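Amidohydrolase (Brucella melitensis biovar Abortus, PDB 4F0L) is a metal-dependent hydrolase of the amidohydrolase family that probably acts as a deaminase, with a single iron(III) ion bound in the active site of its TIM-type barrel. Local coordinates at residues S66-Y71 with A108-L113; E127-H132 with E145-I150; T280-E285 with G310-T315. All coordinates share one frame; numbering follows the deposited sequence.

Interaction 1: S66-Y71 with A108-L113; sequences SHAFQY and AVALRL. With FE (Fe (III) ion), chain E.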
ATOM      1  N   SER B  66      15.377   6.698  -8.943  1.00 13.66           N
ATOM      2  CA  SER B  66      14.303   6.921  -9.893  1.00 14.08           C
ATOM      3  C   SER B  66      14.808   6.718 -11.319  1.00 15.02           C
ATOM      4  O   SER B  66      15.913   7.104 -11.658  1.00 14.69           O
ATOM      5  CB  SER B  66      13.768   8.343  -9.737  1.00 13.92           C
ATOM      6  OG  SER B  66      13.011   8.761 -10.847  1.00 14.33           O
ATOM      7  N   HIS B  67      13.981   6.067 -12.134  1.00 16.04           N
ATOM      8  CA  HIS B  67      14.097   6.111 -13.583  1.00 17.20           C
ATOM      9  C   HIS B  67      12.894   6.790 -14.112  1.00 16.80           C
ATOM     10  O   HIS B  67      11.834   6.162 -14.283  1.00 16.22           O
ATOM     11  CB  HIS B  67      14.198   4.708 -14.171  1.00 18.88           C
ATOM     12  CG  HIS B  67      15.103   3.808 -13.395  1.00 20.34           C
ATOM     13  ND1 HIS B  67      16.401   4.079 -13.219  1.00 23.18           N
ATOM     14  CD2 HIS B  67      14.851   2.628 -12.724  1.00 21.07           C
ATOM     15  CE1 HIS B  67      16.954   3.092 -12.468  1.00 23.04           C
ATOM     16  NE2 HIS B  67      16.002   2.217 -12.175  1.00 21.59           N
ATOM     17  N   ALA B  68      13.046   8.072 -14.433  1.00 16.61           N
ATOM     18  CA  ALA B  68      11.894   8.941 -14.667  1.00 16.44           C
ATOM     19  C   ALA B  68      10.993   8.417 -15.784  1.00 17.05           C
ATOM     20  O   ALA B  68       9.780   8.445 -15.650  1.00 16.77           O
ATOM     21  CB  ALA B  68      12.317  10.371 -14.958  1.00 16.16           C
ATOM     22  N   PHE B  69      11.573   7.901 -16.864  1.00 18.03           N
ATOM     23  CA  PHE B  69      10.766   7.471 -18.017  1.00 18.53           C
ATOM     24  C   PHE B  69       9.796   6.345 -17.699  1.00 17.98           C
ATOM     25  O   PHE B  69       8.768   6.239 -18.334  1.00 17.00           O
ATOM     26  CB  PHE B  69      11.647   7.106 -19.230  1.00 20.08           C
ATOM     27  CG  PHE B  69      12.382   5.799 -19.095  1.00 20.82           C
ATOM     28  CD1 PHE B  69      11.803   4.622 -19.517  1.00 21.59           C
ATOM     29  CD2 PHE B  69      13.670   5.754 -18.555  1.00 21.39           C
ATOM     30  CE1 PHE B  69      12.492   3.415 -19.398  1.00 22.19           C
ATOM     31  CE2 PHE B  69      14.361   4.562 -18.433  1.00 21.32           C
ATOM     32  CZ  PHE B  69      13.766   3.385 -18.852  1.00 21.65           C
ATOM     33  N   GLN B  70      10.130   5.525 -16.700  1.00 17.89           N
ATOM     34  CA  GLN B  70       9.305   4.399 -16.332  1.00 17.92           C
ATOM     35  C   GLN B  70       7.982   4.838 -15.721  1.00 18.08           C
ATOM     36  O   GLN B  70       7.016   4.053 -15.706  1.00 18.80           O
ATOM     37  CB  GLN B  70      10.070   3.412 -15.419  1.00 17.73           C
ATOM     38  CG  GLN B  70      11.235   2.745 -16.162  1.00 17.90           C
ATOM     39  CD  GLN B  70      12.046   1.795 -15.310  1.00 18.44           C
ATOM     40  OE1 GLN B  70      11.654   1.441 -14.223  1.00 19.01           O
ATOM     41  NE2 GLN B  70      13.162   1.318 -15.843  1.00 19.22           N
ATOM     42  N   TYR B  71       7.920   6.073 -15.219  1.00 17.32           N
ATOM     43  CA  TYR B  71       6.649   6.627 -14.727  1.00 17.35           C
ATOM     44  C   TYR B  71       5.587   6.554 -15.822  1.00 18.86           C
ATOM     45  O   TYR B  71       4.408   6.413 -15.540  1.00 18.87           O
ATOM     46  CB  TYR B  71       6.838   8.074 -14.328  1.00 16.64           C
ATOM     47  CG  TYR B  71       5.638   8.833 -13.761  1.00 15.99           C
ATOM     48  CD1 TYR B  71       5.139   8.567 -12.483  1.00 14.75           C
ATOM     49  CD2 TYR B  71       5.070   9.888 -14.484  1.00 16.07           C
ATOM     50  CE1 TYR B  71       4.065   9.284 -11.963  1.00 14.84           C
ATOM     51  CE2 TYR B  71       4.025  10.627 -13.976  1.00 16.33           C
ATOM     52  CZ  TYR B  71       3.507  10.314 -12.712  1.00 15.67           C
ATOM     53  OH  TYR B  71       2.470  11.074 -12.221  1.00 15.53           O
ATOM     54  N   ALA B 108       8.562  16.014 -20.315  1.00 17.47           N
ATOM     55  CA  ALA B 108       7.160  16.003 -19.869  1.00 16.77           C
ATOM     56  C   ALA B 108       6.863  14.927 -18.842  1.00 15.89           C
ATOM     57  O   ALA B 108       6.217  15.196 -17.814  1.00 16.53           O
ATOM     58  CB  ALA B 108       6.220  15.846 -21.055  1.00 17.39           C
ATOM     59  N   VAL B 109       7.326  13.714 -19.103  1.00 15.27           N
ATOM     60  CA  VAL B 109       7.194  12.609 -18.165  1.00 14.23           C
ATOM     61  C   VAL B 109       7.930  12.881 -16.836  1.00 13.74           C
ATOM     62  O   VAL B 109       7.345  12.713 -15.757  1.00 12.79           O
ATOM     63  CB  VAL B 109       7.678  11.299 -18.779  1.00 14.32           C
ATOM     64  CG1 VAL B 109       7.689  10.183 -17.746  1.00 13.64           C
ATOM     65  CG2 VAL B 109       6.796  10.936 -19.985  1.00 14.57           C
ATOM     66  N   ALA B 110       9.195  13.305 -16.925  1.00 13.45           N
ATOM     67  CA  ALA B 110       9.960  13.613 -15.714  1.00 13.09           C
ATOM     68  C   ALA B 110       9.318  14.740 -14.903  1.00 12.94           C
ATOM     69  O   ALA B 110       9.272  14.682 -13.688  1.00 13.19           O
ATOM     70  CB  ALA B 110      11.389  13.983 -16.081  1.00 12.65           C
ATOM     71  N   LEU B 111       8.833  15.776 -15.569  1.00 13.78           N
ATOM     72  CA  LEU B 111       8.159  16.845 -14.840  1.00 14.00           C
ATOM     73  C   LEU B 111       6.966  16.326 -14.056  1.00 14.29           C
ATOM     74  O   LEU B 111       6.849  16.602 -12.840  1.00 14.77           O
ATOM     75  CB  LEU B 111       7.764  18.021 -15.745  1.00 14.36           C
ATOM     76  CG  LEU B 111       6.959  19.142 -15.063  1.00 14.62           C
ATOM     77  CD1 LEU B 111       7.750  19.767 -13.933  1.00 14.14           C
ATOM     78  CD2 LEU B 111       6.501  20.201 -16.070  1.00 15.00           C
ATOM     79  N   ARG B 112       6.093  15.554 -14.703  1.00 14.36           N
ATOM     80  CA  ARG B 112       4.882  15.101 -14.029  1.00 14.35           C
ATOM     81  C   ARG B 112       5.213  14.137 -12.891  1.00 13.58           C
ATOM     82  O   ARG B 112       4.543  14.137 -11.860  1.00 13.12           O
ATOM     83  CB  ARG B 112       3.910  14.462 -15.019  1.00 15.17           C
ATOM     84  CG  ARG B 112       2.562  14.099 -14.445  1.00 15.54           C
ATOM     85  CD  ARG B 112       1.817  15.350 -13.959  1.00 16.17           C
ATOM     86  NE  ARG B 112       0.574  15.073 -13.229  1.00 16.44           N
ATOM     87  CZ  ARG B 112       0.503  14.726 -11.931  1.00 16.18           C
ATOM     88  NH1 ARG B 112       1.579  14.609 -11.179  1.00 15.59           N
ATOM     89  NH2 ARG B 112      -0.673  14.491 -11.389  1.00 16.07           N
ATOM     90  N   LEU B 113       6.243  13.333 -13.080  1.00 13.23           N
ATOM     91  CA  LEU B 113       6.774  12.494 -12.000  1.00 13.06           C
ATOM     92  C   LEU B 113       7.283  13.282 -10.801  1.00 13.17           C
ATOM     93  O   LEU B 113       6.963  12.965  -9.635  1.00 13.55           O
ATOM     94  CB  LEU B 113       7.911  11.651 -12.520  1.00 12.58           C
ATOM     95  CG  LEU B 113       8.686  10.907 -11.434  1.00 12.37           C
ATOM     96  CD1 LEU B 113       7.779   9.974 -10.648  1.00 12.19           C
ATOM     97  CD2 LEU B 113       9.933  10.187 -12.002  1.00 12.14           C
TER
HETATM   98 FE    FE E 501      16.408   0.788 -10.573  1.00 32.76          FE
HETATM   99  O   HOH W   1      15.826  -1.114  -9.692  1.00 25.98           O
HETATM  100  O   HOH W   2      15.613  -0.544 -12.238  1.00 32.69           O
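The HxH metal-binding motif of the amidohydrolase barrel, H65 and H67 at the end of strand 56-66, leads straight into the turn 68-71, and here that turn packs through A68 and Y71 on helix 103-119. Y71 and L113 carry most of the contact. L113 CB sits over one face of the Y71 ring, 4.0 Å from the centroid and 19° off the normal, a CH-pi contact. The two methyls then part: CD1 meets Y71 CD1 at 3.5 Å, while CD2 turns to the turn's backbone and lies 3.5 Å from A68 CA. A branched leucine suits the place because it serves both neighbours at once. With CG anti to the backbone N (chi1 -179°), the Y71 ring reaches out across helix 103-119, as far as R112. Its edge meets R112 CG, and its hydroxyl lies over one face of the R112 guanidinium; the polar ends have partners of their own, Y71 OH bonding to D116 and to R402 of the second subunit, R112 NE pairing with E446. Small residues let the backbones close in: A68 CB and A110 CB touch at 3.9 Å, and the alpha carbons of A68 and A110 are 5.2 Å apart. On the far side of the turn H67 points away from the helix and binds the iron through NE2 at 2.2 Å, with H65, H241, D329 and two waters completing the site. S66 OG, hydrogen-bonded to E127 and N331, also rests against the helix, 3.6 Å from L113 CD2.

Interaction 2: E127-H132 with E145-I150; sequences EFHYLH and EMADRI
Strand 127-129 and helix 145-150 run nearly antiparallel, 164° between their directions and 10.6 Å between their axes, as expected of the first two elements of the beta-alpha-beta unit 122-129, 145-157, 160-167 in a TIM-type barrel. E127 and H129, two apart on the strand, both point at the helix, and M146, A147 and I150 receive them on its buried face. H129 is central. Its CG is anti to the backbone N (chi1 176°), which extends the imidazole across to M146 and A147 of the helix. There M146 CB lies at the ring edge, in its plane, 3.7 Å from H129 CE1, and the small A147 admits the ring, its CB 3.9 Å from H129 CD2. H129 NE2 is near A147 N, but the angle is too poor for a hydrogen bond. I150 CG1 lies alongside the imidazole, 4.0 Å from H129 ND1, and the second branch, CG2, packs 3.8 Å from E127 CG. E127 thus offers the helix its aliphatic part, while the bend at chi2 (60°) swings the carboxylate aside. OE1 bonds to Y114 and OE2 to A68 N, so this buried acid holds the start of the iron-binding loop as a second-shell group. Beyond the strand, L131 centres an inverse gamma turn that brings the chain close to M146; the M146 chain, bent at chi2, runs beside it, with L131 CG and M146 CE 4.3 Å apart. A water joins the two backbones, donating to H132 O at 2.7 Å and accepting from M146 N at 2.8 Å.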
ATOM      1  N   GLU B 127      18.158  10.751  -9.623  1.00 14.29           N
ATOM      2  CA  GLU B 127      17.788  10.270 -10.941  1.00 14.57           C
ATOM      3  C   GLU B 127      18.909   9.416 -11.537  1.00 14.62           C
ATOM      4  O   GLU B 127      19.940   9.915 -11.944  1.00 14.90           O
ATOM      5  CB  GLU B 127      17.463  11.424 -11.879  1.00 14.85           C
ATOM      6  CG  GLU B 127      16.911  10.990 -13.230  1.00 15.16           C
ATOM      7  CD  GLU B 127      15.609  10.194 -13.152  1.00 15.52           C
ATOM      8  OE1 GLU B 127      14.756  10.481 -12.272  1.00 15.74           O
ATOM      9  OE2 GLU B 127      15.439   9.279 -13.991  1.00 15.65           O
ATOM     10  N   PHE B 128      18.653   8.125 -11.559  1.00 14.67           N
ATOM     11  CA  PHE B 128      19.595   7.097 -11.970  1.00 15.25           C
ATOM     12  C   PHE B 128      19.300   6.957 -13.460  1.00 16.20           C
ATOM     13  O   PHE B 128      18.414   6.179 -13.887  1.00 17.93           O
ATOM     14  CB  PHE B 128      19.266   5.826 -11.160  1.00 14.56           C
ATOM     15  CG  PHE B 128      20.263   4.703 -11.276  1.00 14.50           C
ATOM     16  CD1 PHE B 128      20.245   3.848 -12.370  1.00 15.31           C
ATOM     17  CD2 PHE B 128      21.119   4.423 -10.248  1.00 14.52           C
ATOM     18  CE1 PHE B 128      21.121   2.753 -12.445  1.00 15.46           C
ATOM     19  CE2 PHE B 128      21.987   3.345 -10.307  1.00 15.00           C
ATOM     20  CZ  PHE B 128      21.987   2.503 -11.408  1.00 15.30           C
ATOM     21  N   HIS B 129      20.056   7.729 -14.235  1.00 17.08           N
ATOM     22  CA  HIS B 129      19.668   8.114 -15.570  1.00 18.42           C
ATOM     23  C   HIS B 129      20.421   7.369 -16.650  1.00 19.31           C
ATOM     24  O   HIS B 129      21.629   7.620 -16.857  1.00 18.65           O
ATOM     25  CB  HIS B 129      19.949   9.608 -15.727  1.00 18.56           C
ATOM     26  CG  HIS B 129      19.689  10.117 -17.105  1.00 19.19           C
ATOM     27  ND1 HIS B 129      18.484  10.024 -17.676  1.00 19.66           N
ATOM     28  CD2 HIS B 129      20.531  10.720 -18.040  1.00 20.02           C
ATOM     29  CE1 HIS B 129      18.534  10.567 -18.908  1.00 20.28           C
ATOM     30  NE2 HIS B 129      19.788  10.988 -19.134  1.00 20.05           N
ATOM     31  N   TYR B 130      19.747   6.466 -17.342  1.00 19.98           N
ATOM     32  CA  TYR B 130      20.431   5.686 -18.384  1.00 21.97           C
ATOM     33  C   TYR B 130      19.886   5.830 -19.801  1.00 21.18           C
ATOM     34  O   TYR B 130      20.377   5.180 -20.708  1.00 20.55           O
ATOM     35  CB  TYR B 130      20.541   4.198 -18.006  1.00 23.10           C
ATOM     36  CG  TYR B 130      19.274   3.435 -17.730  1.00 24.42           C
ATOM     37  CD1 TYR B 130      18.511   2.900 -18.763  1.00 26.22           C
ATOM     38  CD2 TYR B 130      18.889   3.148 -16.430  1.00 26.55           C
ATOM     39  CE1 TYR B 130      17.366   2.156 -18.503  1.00 27.40           C
ATOM     40  CE2 TYR B 130      17.754   2.391 -16.162  1.00 27.44           C
ATOM     41  CZ  TYR B 130      17.005   1.897 -17.193  1.00 27.63           C
ATOM     42  OH  TYR B 130      15.882   1.151 -16.918  1.00 27.57           O
ATOM     43  N   LEU B 131      18.880   6.670 -19.987  1.00 20.97           N
ATOM     44  CA  LEU B 131      18.285   6.847 -21.278  1.00 22.03           C
ATOM     45  C   LEU B 131      19.009   8.012 -21.948  1.00 22.11           C
ATOM     46  O   LEU B 131      18.608   9.181 -21.812  1.00 21.87           O
ATOM     47  CB  LEU B 131      16.804   7.119 -21.119  1.00 22.82           C
ATOM     48  CG  LEU B 131      16.004   7.314 -22.390  1.00 25.02           C
ATOM     49  CD1 LEU B 131      16.172   6.152 -23.355  1.00 25.77           C
ATOM     50  CD2 LEU B 131      14.537   7.557 -22.000  1.00 24.00           C
ATOM     51  N   HIS B 132      20.102   7.691 -22.650  1.00 22.02           N
ATOM     52  CA  HIS B 132      21.041   8.716 -23.112  1.00 21.41           C
ATOM     53  C   HIS B 132      20.875   9.154 -24.537  1.00 22.64           C
ATOM     54  O   HIS B 132      20.788  10.342 -24.808  1.00 23.18           O
ATOM     55  CB  HIS B 132      22.479   8.237 -22.950  1.00 20.95           C
ATOM     56  CG  HIS B 132      22.889   7.981 -21.528  1.00 20.40           C
ATOM     57  ND1 HIS B 132      22.787   8.922 -20.563  1.00 20.09           N
ATOM     58  CD2 HIS B 132      23.474   6.856 -20.927  1.00 19.68           C
ATOM     59  CE1 HIS B 132      23.272   8.418 -19.405  1.00 19.52           C
ATOM     60  NE2 HIS B 132      23.671   7.151 -19.623  1.00 18.80           N
ATOM     61  N   GLU B 145      21.910  15.779 -23.965  1.00 21.82           N
ATOM     62  CA  GLU B 145      20.503  16.156 -24.213  1.00 22.56           C
ATOM     63  C   GLU B 145      19.495  15.586 -23.187  1.00 21.35           C
ATOM     64  O   GLU B 145      18.718  16.341 -22.605  1.00 21.34           O
ATOM     65  CB  GLU B 145      20.073  15.725 -25.610  1.00 23.36           C
ATOM     66  CG  GLU B 145      18.653  16.122 -25.983  1.00 24.52           C
ATOM     67  CD  GLU B 145      18.423  17.620 -26.020  1.00 26.03           C
ATOM     68  OE1 GLU B 145      19.346  18.366 -26.440  1.00 28.61           O
ATOM     69  OE2 GLU B 145      17.331  18.063 -25.614  1.00 26.06           O
ATOM     70  N   MET B 146      19.500  14.275 -22.975  1.00 20.33           N
ATOM     71  CA  MET B 146      18.474  13.653 -22.137  1.00 20.66           C
ATOM     72  C   MET B 146      18.644  14.026 -20.672  1.00 20.39           C
ATOM     73  O   MET B 146      17.648  14.243 -19.977  1.00 19.80           O
ATOM     74  CB  MET B 146      18.440  12.128 -22.309  1.00 20.98           C
ATOM     75  CG  MET B 146      17.759  11.690 -23.600  1.00 22.09           C
ATOM     76  SD  MET B 146      16.002  12.042 -23.557  1.00 22.02           S
ATOM     77  CE  MET B 146      15.337  10.847 -24.712  1.00 23.61           C
ATOM     78  N   ALA B 147      19.897  14.154 -20.218  1.00 20.24           N
ATOM     79  CA  ALA B 147      20.187  14.635 -18.846  1.00 19.14           C
ATOM     80  C   ALA B 147      19.765  16.093 -18.686  1.00 19.40           C
ATOM     81  O   ALA B 147      19.260  16.488 -17.611  1.00 18.04           O
ATOM     82  CB  ALA B 147      21.671  14.451 -18.459  1.00 18.35           C
ATOM     83  N   ASP B 148      19.954  16.896 -19.737  1.00 20.25           N
ATOM     84  CA  ASP B 148      19.503  18.284 -19.722  1.00 21.04           C
ATOM     85  C   ASP B 148      17.968  18.374 -19.549  1.00 20.78           C
ATOM     86  O   ASP B 148      17.448  19.301 -18.911  1.00 19.58           O
ATOM     87  CB  ASP B 148      19.897  19.025 -21.000  1.00 22.52           C
ATOM     88  CG  ASP B 148      21.410  19.045 -21.261  1.00 23.86           C
ATOM     89  OD1 ASP B 148      22.245  18.610 -20.433  1.00 23.86           O
ATOM     90  OD2 ASP B 148      21.760  19.505 -22.359  1.00 26.28           O
ATOM     91  N   ARG B 149      17.253  17.436 -20.168  1.00 20.43           N
ATOM     92  CA  ARG B 149      15.785  17.376 -20.010  1.00 20.09           C
ATOM     93  C   ARG B 149      15.361  17.075 -18.568  1.00 18.35           C
ATOM     94  O   ARG B 149      14.385  17.669 -18.052  1.00 17.00           O
ATOM     95  CB  ARG B 149      15.188  16.347 -20.951  1.00 20.60           C
ATOM     96  CG  ARG B 149      15.405  16.679 -22.425  1.00 22.25           C
ATOM     97  CD  ARG B 149      14.691  17.966 -22.816  1.00 23.77           C
ATOM     98  NE  ARG B 149      14.810  18.221 -24.242  1.00 25.50           N
ATOM     99  CZ  ARG B 149      13.965  18.960 -24.966  1.00 27.07           C
ATOM    100  NH1 ARG B 149      12.880  19.528 -24.435  1.00 27.82           N
ATOM    101  NH2 ARG B 149      14.197  19.123 -26.256  1.00 28.70           N
ATOM    102  N   ILE B 150      16.099  16.168 -17.922  1.00 17.56           N
ATOM    103  CA  ILE B 150      15.881  15.842 -16.509  1.00 16.65           C
ATOM    104  C   ILE B 150      16.062  17.089 -15.679  1.00 16.64           C
ATOM    105  O   ILE B 150      15.179  17.459 -14.886  1.00 16.49           O
ATOM    106  CB  ILE B 150      16.852  14.746 -16.023  1.00 16.61           C
ATOM    107  CG1 ILE B 150      16.555  13.416 -16.701  1.00 17.00           C
ATOM    108  CG2 ILE B 150      16.834  14.608 -14.511  1.00 15.64           C
ATOM    109  CD1 ILE B 150      15.107  12.967 -16.641  1.00 17.70           C
TER
HETATM  110  O   HOH W   3      21.691  12.579 -23.608  1.00 20.38           O

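Interaction 3: T280-E285 with G310-T315; sequences THMSDE and GTFNAT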
ATOM      1  N   THR B 280      19.247  -6.765  -2.168  1.00 18.22           N
ATOM      2  CA  THR B 280      18.153  -7.570  -1.631  1.00 17.71           C
ATOM      3  C   THR B 280      18.594  -8.959  -1.163  1.00 19.76           C
ATOM      4  O   THR B 280      18.061  -9.457  -0.164  1.00 20.46           O
ATOM      5  CB  THR B 280      17.047  -7.731  -2.672  1.00 17.44           C
ATOM      6  OG1 THR B 280      16.720  -6.426  -3.179  1.00 15.83           O
ATOM      7  CG2 THR B 280      15.805  -8.460  -2.084  1.00 16.54           C
ATOM      8  N   HIS B 281      19.548  -9.563  -1.856  1.00 20.13           N
ATOM      9  CA  HIS B 281      19.998 -10.897  -1.519  1.00 22.48           C
ATOM     10  C   HIS B 281      21.410 -10.813  -1.010  1.00 22.58           C
ATOM     11  O   HIS B 281      22.386 -10.836  -1.780  1.00 23.57           O
ATOM     12  CB  HIS B 281      19.865 -11.846  -2.724  1.00 23.52           C
ATOM     13  CG  HIS B 281      18.466 -11.893  -3.288  1.00 23.66           C
ATOM     14  ND1 HIS B 281      17.512 -12.717  -2.805  1.00 24.58           N
ATOM     15  CD2 HIS B 281      17.859 -11.126  -4.268  1.00 22.94           C
ATOM     16  CE1 HIS B 281      16.350 -12.497  -3.452  1.00 23.42           C
ATOM     17  NE2 HIS B 281      16.558 -11.526  -4.350  1.00 23.64           N
ATOM     18  N   MET B 282      21.535 -10.736   0.310  1.00 23.10           N
ATOM     19  CA  MET B 282      22.844 -10.744   0.962  1.00 23.29           C
ATOM     20  C   MET B 282      22.911 -11.800   2.057  1.00 24.90           C
ATOM     21  O   MET B 282      21.911 -12.070   2.742  1.00 24.69           O
ATOM     22  CB  MET B 282      23.114  -9.401   1.605  1.00 22.44           C
ATOM     23  CG  MET B 282      23.382  -8.283   0.635  1.00 21.68           C
ATOM     24  SD  MET B 282      23.939  -6.758   1.444  1.00 21.61           S
ATOM     25  CE  MET B 282      22.524  -6.401   2.494  1.00 20.81           C
ATOM     26  N   SER B 283      24.090 -12.396   2.218  1.00 27.17           N
ATOM     27  CA  SER B 283      24.371 -13.231   3.392  1.00 28.49           C
ATOM     28  C   SER B 283      24.485 -12.333   4.607  1.00 29.06           C
ATOM     29  O   SER B 283      24.503 -11.105   4.475  1.00 28.08           O
ATOM     30  CB  SER B 283      25.666 -14.025   3.219  1.00 28.77           C
ATOM     31  OG  SER B 283      26.762 -13.129   3.154  1.00 28.52           O
ATOM     32  N   ASP B 284      24.550 -12.950   5.785  1.00 31.16           N
ATOM     33  CA  ASP B 284      24.653 -12.195   7.025  1.00 32.24           C
ATOM     34  C   ASP B 284      25.997 -11.465   7.056  1.00 29.91           C
ATOM     35  O   ASP B 284      26.041 -10.305   7.465  1.00 28.20           O
ATOM     36  CB  ASP B 284      24.419 -13.091   8.268  1.00 34.87           C
ATOM     37  CG  ASP B 284      22.929 -13.472   8.458  1.00 38.44           C
ATOM     38  OD1 ASP B 284      22.033 -12.917   7.763  1.00 39.81           O
ATOM     39  OD2 ASP B 284      22.638 -14.338   9.316  1.00 43.55           O
ATOM     40  N   GLU B 285      27.053 -12.104   6.548  1.00 28.55           N
ATOM     41  CA  GLU B 285      28.378 -11.485   6.482  1.00 28.38           C
ATOM     42  C   GLU B 285      28.438 -10.303   5.523  1.00 27.52           C
ATOM     43  O   GLU B 285      29.008  -9.271   5.871  1.00 27.76           O
ATOM     44  CB  GLU B 285      29.469 -12.505   6.087  1.00 30.21           C
ATOM     45  N   GLY B 310      12.379  -9.865  -3.783  1.00 19.97           N
ATOM     46  CA  GLY B 310      12.720 -10.492  -2.525  1.00 19.99           C
ATOM     47  C   GLY B 310      12.630  -9.504  -1.397  1.00 19.76           C
ATOM     48  O   GLY B 310      12.224  -8.349  -1.579  1.00 18.90           O
ATOM     49  N   THR B 311      13.080  -9.948  -0.228  1.00 20.66           N
ATOM     50  CA  THR B 311      12.925  -9.190   1.016  1.00 19.61           C
ATOM     51  C   THR B 311      14.308  -8.836   1.583  1.00 18.89           C
ATOM     52  O   THR B 311      15.174  -9.717   1.735  1.00 18.93           O
ATOM     53  CB  THR B 311      12.148 -10.031   2.025  1.00 20.38           C
ATOM     54  OG1 THR B 311      10.905 -10.399   1.446  1.00 20.94           O
ATOM     55  CG2 THR B 311      11.906  -9.240   3.308  1.00 19.82           C
ATOM     56  N   PHE B 312      14.523  -7.560   1.875  1.00 17.73           N
ATOM     57  CA  PHE B 312      15.826  -7.069   2.393  1.00 18.20           C
ATOM     58  C   PHE B 312      16.108  -7.560   3.827  1.00 19.04           C
ATOM     59  O   PHE B 312      15.179  -7.708   4.643  1.00 19.08           O
ATOM     60  CB  PHE B 312      15.815  -5.526   2.373  1.00 17.43           C
ATOM     61  CG  PHE B 312      17.105  -4.884   2.757  1.00 17.76           C
ATOM     62  CD1 PHE B 312      18.205  -4.927   1.908  1.00 17.34           C
ATOM     63  CD2 PHE B 312      17.210  -4.175   3.955  1.00 18.16           C
ATOM     64  CE1 PHE B 312      19.392  -4.308   2.264  1.00 17.86           C
ATOM     65  CE2 PHE B 312      18.398  -3.543   4.318  1.00 18.08           C
ATOM     66  CZ  PHE B 312      19.499  -3.629   3.480  1.00 18.12           C
ATOM     67  N   ASN B 313      17.403  -7.716   4.137  1.00 19.61           N
ATOM     68  CA  ASN B 313      17.860  -8.153   5.466  0.50 20.82           C
ATOM     69  C   ASN B 313      17.887  -6.975   6.425  1.00 21.21           C
ATOM     70  O   ASN B 313      18.947  -6.591   6.940  1.00 20.49           O
ATOM     71  CB  ASN B 313      19.269  -8.749   5.411  0.50 21.64           C
ATOM     72  CG  ASN B 313      19.311 -10.048   4.668  0.50 22.44           C
ATOM     73  OD1 ASN B 313      18.274 -10.625   4.387  0.50 23.23           O
ATOM     74  ND2 ASN B 313      20.517 -10.511   4.329  0.50 23.67           N
ATOM     75  N   ALA B 314      16.705  -6.415   6.671  1.00 21.18           N
ATOM     76  CA  ALA B 314      16.566  -5.107   7.297  1.00 21.89           C
ATOM     77  C   ALA B 314      17.010  -5.043   8.780  1.00 22.41           C
ATOM     78  O   ALA B 314      17.700  -4.094   9.181  1.00 22.37           O
ATOM     79  CB  ALA B 314      15.114  -4.621   7.136  1.00 21.11           C
ATOM     80  N   THR B 315      16.642  -6.035   9.583  1.00 22.98           N
ATOM     81  CA  THR B 315      17.014  -6.002  11.020  1.00 25.09           C
ATOM     82  C   THR B 315      18.521  -6.198  11.207  1.00 24.06           C
ATOM     83  O   THR B 315      19.158  -5.433  11.930  1.00 24.07           O
ATOM     84  CB  THR B 315      16.214  -7.011  11.862  1.00 27.00           C
ATOM     85  OG1 THR B 315      16.443  -8.333  11.359  1.00 31.47           O
ATOM     86  CG2 THR B 315      14.737  -6.710  11.768  1.00 25.88           C
TER
HETATM   87  O   HOH W   4      19.365  -7.956   2.123  1.00 18.42           O
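With chi1 at -68°, N313 has CG anti to its carbonyl carbon, and in the conformer described its amide reaches the loop 280-283; T280 turns CG2 anti to its backbone N, bringing that methyl over the G310-T311 peptide. The first loop follows strand 274-276 of the barrel, the second follows helix 301-306, and they lead into helices 284-293 and 314-319. In this conformer N313 ND2 donates to M282 O at 2.6 Å. The acceptor lies near the amide plane, but the donor stands 43° out of the carbonyl plane and the N-H...O angle is a bent 133°. The same nitrogen then also bonds to T287, a double role that a short amide can fill. T280 CG2 comes within 3.4 Å of G310 C. G310 has a backbone conformation open to a residue without CB, next to H281, whose NE2 bonds to D309 O. Deeper in, the M282 side chain, bent at chi3, brings CE to 3.8 Å from F312 CE1, and the F312 ring turns an edge to T280 CA. A water accepts from N313 N at 2.8 Å and makes a weak bond to T280 O. A bent amide bond, perhaps made in one conformer alone, a weakly held water and a small apolar patch together imply a modest, mixed contact.

Interactions 1 and 2 are buried neighbours whose centres lie 10 Å apart, and they touch directly, the E127 carboxylate joining the two contacts. Both pack a barrel strand, or the loop that follows it, against a helix, and helix 103-119 runs straight on to strand 122-129. Their shared chemistry is mostly apolar, a leucine and a tyrosine ring in one and a histidine ring among aliphatic groups in the other. Interaction 3 is partly exposed and lies about 29 Å from interaction 1, centre to centre, across the chain's centre. It joins loop to loop, and there, in the conformer described, a direct side-chain-to-backbone hydrogen bond does part of the holding.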